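Local atomic coordinates of alkylpurine DNA glycosylase AlkC (Pseudomonas fluorescens, PDB entry 5VHV), a protein that excises alkylated purine bases from damaged DNA as a glycosylase of base excision repair, without flipping the damaged nucleotide out of the duplex. Residues 128-139 and 166-177. Sequence-based numbering, arbitrary orientation.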
loop_
_atom_site.group_PDB
_atom_site.type_symbol
_atom_site.label_atom_id
_atom_site.label_comp_id
_atom_site.label_asym_id
_atom_site.label_seq_id
_atom_site.Cartn_x
_atom_site.Cartn_y
_atom_site.Cartn_z
ATOM N N PHE A 128 18.861 6.216 12.213
ATOM C CA PHE A 128 18.410 4.950 11.655
ATOM C C PHE A 128 18.672 3.789 12.614
ATOM O O PHE A 128 17.751 3.027 12.939
ATOM C CB PHE A 128 19.070 4.667 10.310
ATOM C CG PHE A 128 18.637 3.361 9.746
ATOM C CD1 PHE A 128 17.373 3.231 9.215
ATOM C CD2 PHE A 128 19.454 2.253 9.823
ATOM C CE1 PHE A 128 16.924 2.031 8.725
ATOM C CE2 PHE A 128 19.016 1.025 9.335
ATOM C CZ PHE A 128 17.746 0.915 8.784
ATOM N N GLN A 129 19.921 3.623 13.055
ATOM C CA GLN A 129 20.260 2.420 13.827
ATOM C C GLN A 129 19.509 2.401 15.156
ATOM O O GLN A 129 18.985 1.354 15.570
ATOM C CB GLN A 129 21.782 2.334 14.040
ATOM C CG GLN A 129 22.328 0.932 14.258
ATOM C CD GLN A 129 22.167 0.020 13.022
ATOM O OE1 GLN A 129 22.559 0.376 11.912
ATOM N NE2 GLN A 129 21.570 -1.129 13.225
ATOM N N ARG A 130 19.421 3.563 15.822
ATOM C CA ARG A 130 18.725 3.636 17.104
ATOM C C ARG A 130 17.261 3.253 16.946
ATOM O O ARG A 130 16.701 2.532 17.783
ATOM C CB ARG A 130 18.841 5.041 17.688
ATOM C CG ARG A 130 18.820 5.067 19.213
ATOM C CD ARG A 130 18.883 6.495 19.758
ATOM N NE ARG A 130 19.001 6.484 21.216
ATOM C CZ ARG A 130 19.070 7.576 21.977
ATOM N NH1 ARG A 130 19.038 8.797 21.427
ATOM N NH2 ARG A 130 19.150 7.445 23.296
ATOM N N THR A 131 16.628 3.736 15.879
ATOM C CA THR A 131 15.205 3.502 15.658
ATOM C C THR A 131 14.956 2.075 15.178
ATOM O O THR A 131 13.969 1.439 15.576
ATOM C CB THR A 131 14.666 4.528 14.651
ATOM O OG1 THR A 131 14.997 5.862 15.089
ATOM C CG2 THR A 131 13.166 4.426 14.503
ATOM N N LEU A 132 15.863 1.547 14.349
ATOM C CA LEU A 132 15.740 0.160 13.914
ATOM C C LEU A 132 15.671 -0.785 15.110
ATOM O O LEU A 132 14.859 -1.724 15.129
ATOM C CB LEU A 132 16.911 -0.221 12.994
ATOM C CG LEU A 132 16.949 -1.693 12.542
ATOM C CD1 LEU A 132 15.752 -2.043 11.665
ATOM C CD2 LEU A 132 18.226 -1.965 11.780
ATOM N N ALA A 133 16.493 -0.538 16.133
ATOM C CA ALA A 133 16.490 -1.414 17.305
ATOM C C ALA A 133 15.132 -1.397 17.992
ATOM O O ALA A 133 14.629 -2.436 18.440
ATOM C CB ALA A 133 17.583 -0.992 18.287
ATOM N N VAL A 134 14.512 -0.224 18.053
ATOM C CA VAL A 134 13.181 -0.109 18.639
ATOM C C VAL A 134 12.172 -0.888 17.824
ATOM O O VAL A 134 11.331 -1.621 18.368
ATOM C CB VAL A 134 12.793 1.373 18.741
ATOM C CG1 VAL A 134 11.317 1.521 19.106
ATOM C CG2 VAL A 134 13.705 2.055 19.734
ATOM N N MET A 135 12.238 -0.741 16.498
ATOM C CA MET A 135 11.267 -1.426 15.665
ATOM C C MET A 135 11.458 -2.940 15.711
ATOM O O MET A 135 10.480 -3.686 15.590
ATOM C CB MET A 135 11.355 -0.871 14.254
ATOM C CG MET A 135 10.943 0.606 14.219
ATOM S SD MET A 135 11.093 1.360 12.618
ATOM C CE MET A 135 9.503 0.925 11.898
ATOM N N GLN A 136 12.684 -3.416 15.908
ATOM C CA GLN A 136 12.886 -4.839 16.129
ATOM C C GLN A 136 12.185 -5.301 17.397
ATOM O O GLN A 136 11.553 -6.363 17.412
ATOM C CB GLN A 136 14.386 -5.140 16.176
ATOM C CG GLN A 136 15.024 -4.968 14.802
ATOM C CD GLN A 136 16.523 -4.983 14.854
ATOM O OE1 GLN A 136 17.128 -4.715 15.901
ATOM N NE2 GLN A 136 17.145 -5.295 13.724
ATOM N N ALA A 137 12.260 -4.517 18.471
ATOM C CA ALA A 137 11.506 -4.884 19.665
ATOM C C ALA A 137 10.005 -4.851 19.378
ATOM O O ALA A 137 9.263 -5.757 19.783
ATOM C CB ALA A 137 11.862 -3.957 20.828
ATOM N N TRP A 138 9.548 -3.843 18.629
ATOM C CA TRP A 138 8.124 -3.731 18.339
ATOM C C TRP A 138 7.614 -4.914 17.529
ATOM O O TRP A 138 6.440 -5.275 17.636
ATOM C CB TRP A 138 7.839 -2.434 17.588
ATOM C CG TRP A 138 7.939 -1.193 18.446
ATOM C CD1 TRP A 138 8.012 -1.132 19.812
ATOM C CD2 TRP A 138 7.949 0.154 17.981
ATOM N NE1 TRP A 138 8.062 0.180 20.221
ATOM C CE2 TRP A 138 8.003 0.990 19.116
ATOM C CE3 TRP A 138 7.891 0.739 16.712
ATOM C CZ2 TRP A 138 8.064 2.375 19.014
ATOM C CZ3 TRP A 138 7.934 2.116 16.613
ATOM C CH2 TRP A 138 7.998 2.917 17.768
ATOM N N SER A 139 8.464 -5.513 16.696
ATOM C CA SER A 139 8.028 -6.646 15.893
ATOM C C SER A 139 7.706 -7.868 16.740
ATOM O O SER A 139 7.091 -8.811 16.227
ATOM C CB SER A 139 9.094 -6.999 14.851
ATOM O OG SER A 139 10.192 -7.723 15.414
ATOM N N GLU A 166 18.052 4.154 2.730
ATOM C CA GLU A 166 18.947 3.229 3.423
ATOM C C GLU A 166 18.355 1.823 3.467
ATOM O O GLU A 166 19.070 0.831 3.252
ATOM C CB GLU A 166 19.229 3.773 4.838
ATOM C CG GLU A 166 20.191 2.948 5.645
ATOM C CD GLU A 166 20.789 3.700 6.833
ATOM O OE1 GLU A 166 20.277 4.779 7.205
ATOM O OE2 GLU A 166 21.793 3.203 7.384
ATOM N N VAL A 167 17.044 1.728 3.726
ATOM C CA VAL A 167 16.330 0.451 3.696
ATOM C C VAL A 167 16.272 -0.097 2.275
ATOM O O VAL A 167 16.521 -1.283 2.027
ATOM C CB VAL A 167 14.916 0.632 4.278
ATOM C CG1 VAL A 167 14.079 -0.632 4.129
ATOM C CG2 VAL A 167 15.003 1.022 5.737
ATOM N N GLN A 168 15.902 0.757 1.333
ATOM C CA GLN A 168 15.760 0.351 -0.057
ATOM C C GLN A 168 17.037 -0.281 -0.586
ATOM O O GLN A 168 16.988 -1.253 -1.356
ATOM C CB GLN A 168 15.369 1.593 -0.861
ATOM C CG GLN A 168 14.777 1.403 -2.190
ATOM C CD GLN A 168 14.333 2.735 -2.746
ATOM O OE1 GLN A 168 14.425 3.771 -2.060
ATOM N NE2 GLN A 168 13.869 2.733 -3.969
ATOM N N ALA A 169 18.196 0.234 -0.160
ATOM C CA ALA A 169 19.483 -0.241 -0.656
ATOM C C ALA A 169 19.944 -1.536 -0.010
ATOM O O ALA A 169 20.835 -2.185 -0.559
ATOM C CB ALA A 169 20.568 0.816 -0.430
ATOM N N ASP A 170 19.383 -1.929 1.132
ATOM C CA ASP A 170 19.899 -3.082 1.874
ATOM C C ASP A 170 18.768 -3.837 2.551
ATOM O O ASP A 170 18.414 -3.555 3.703
ATOM C CB ASP A 170 20.932 -2.647 2.908
ATOM C CG ASP A 170 21.583 -3.815 3.603
ATOM O OD1 ASP A 170 21.258 -4.978 3.287
ATOM O OD2 ASP A 170 22.432 -3.568 4.476
ATOM N N PRO A 171 18.204 -4.844 1.880
ATOM C CA PRO A 171 17.126 -5.631 2.502
ATOM C C PRO A 171 17.538 -6.401 3.743
ATOM O O PRO A 171 16.650 -6.880 4.464
ATOM C CB PRO A 171 16.702 -6.607 1.385
ATOM C CG PRO A 171 17.348 -6.152 0.164
ATOM C CD PRO A 171 18.513 -5.297 0.515
ATOM N N GLU A 172 18.835 -6.605 3.993
ATOM C CA GLU A 172 19.202 -7.298 5.221
ATOM C C GLU A 172 18.903 -6.473 6.472
ATOM O O GLU A 172 18.839 -7.047 7.564
ATOM C CB GLU A 172 20.683 -7.699 5.219
ATOM C CG GLU A 172 21.057 -8.695 4.133
ATOM C CD GLU A 172 20.326 -10.030 4.227
ATOM O OE1 GLU A 172 20.336 -10.778 3.222
ATOM O OE2 GLU A 172 19.745 -10.352 5.290
ATOM N N LEU A 173 18.704 -5.152 6.359
ATOM C CA LEU A 173 18.566 -4.356 7.574
ATOM C C LEU A 173 17.296 -4.731 8.320
ATOM O O LEU A 173 17.317 -4.941 9.539
ATOM C CB LEU A 173 18.570 -2.858 7.253
ATOM C CG LEU A 173 19.885 -2.352 6.655
ATOM C CD1 LEU A 173 19.711 -0.933 6.157
ATOM C CD2 LEU A 173 21.034 -2.419 7.659
ATOM N N CYS A 174 16.180 -4.808 7.601
ATOM C CA CYS A 174 14.874 -5.112 8.174
ATOM C C CYS A 174 14.495 -6.581 8.042
ATOM O O CYS A 174 13.366 -6.947 8.377
ATOM C CB CYS A 174 13.799 -4.234 7.518
ATOM S SG CYS A 174 14.015 -2.483 7.815
ATOM N N ALA A 175 15.414 -7.439 7.575
ATOM C CA ALA A 175 15.065 -8.830 7.315
ATOM C C ALA A 175 14.517 -9.538 8.556
ATOM O O ALA A 175 13.557 -10.312 8.452
ATOM C CB ALA A 175 16.275 -9.589 6.773
ATOM N N SER A 176 15.111 -9.301 9.738
ATOM C CA SER A 176 14.675 -10.053 10.910
ATOM C C SER A 176 13.292 -9.602 11.372
ATOM O O SER A 176 12.535 -10.402 11.935
ATOM C CB SER A 176 15.700 -9.936 12.044
ATOM O OG SER A 176 15.743 -8.650 12.609
ATOM N N ILE A 177 12.936 -8.342 11.134
ATOM C CA ILE A 177 11.569 -7.907 11.407
ATOM C C ILE A 177 10.597 -8.726 10.584
ATOM O O ILE A 177 9.631 -9.292 11.112
ATOM C CB ILE A 177 11.403 -6.404 11.130
ATOM C CG1 ILE A 177 12.149 -5.611 12.201
ATOM C CG2 ILE A 177 9.906 -6.022 11.083
ATOM C CD1 ILE A 177 12.239 -4.146 11.932
HETATM O O HOH W 1 15.514 -6.149 11.387
#
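Phe128 packing on Glu166, Val167 and Leu173, and Ile177 packing on Leu132, Met135 and Gln136, make a buried, mostly apolar contact between helix 128-138 and the later run 166-177, which leads from helix 165-169 into helix 175-181. At the N-terminal end of helix 128-138, Glu166 lies over one face of the Phe128 ring: its CG sits 4.2 Å from the ring centroid, almost on the normal, in a CH-pi contact, and the carboxylate stacks over the CG/CD2 rim of the same face, the planes 26° apart. CG of Phe128, anti to the backbone N (chi1 179°), carries the ring toward 166-177, where CE1 meets Val167 CG2 at 3.7 Å and CZ meets Leu173 CD1 at 3.8 Å. Both segments belong to the DNA alkylation repair family region, consistent with its HEAT-like helical repeats, and the nearest atom of the contact is about 6 Å from the bound DNA. With an alanine in place of Phe128, Val167 CG2 and Leu173 CD1 would probably lose the ring they pack on, and the Glu166 chain the face it lies over. Further along the helix, Leu132 CD1 and Met135 CB each approach Ile177 CD1 to 4.1 Å, while the Gln136 and Ile177 side chains cross at about a right angle. One water accepts from Gln136 NE2 (3.0 Å), donates to Leu173 O (2.9 Å) and also hydrogen-bonds Ser176 OG.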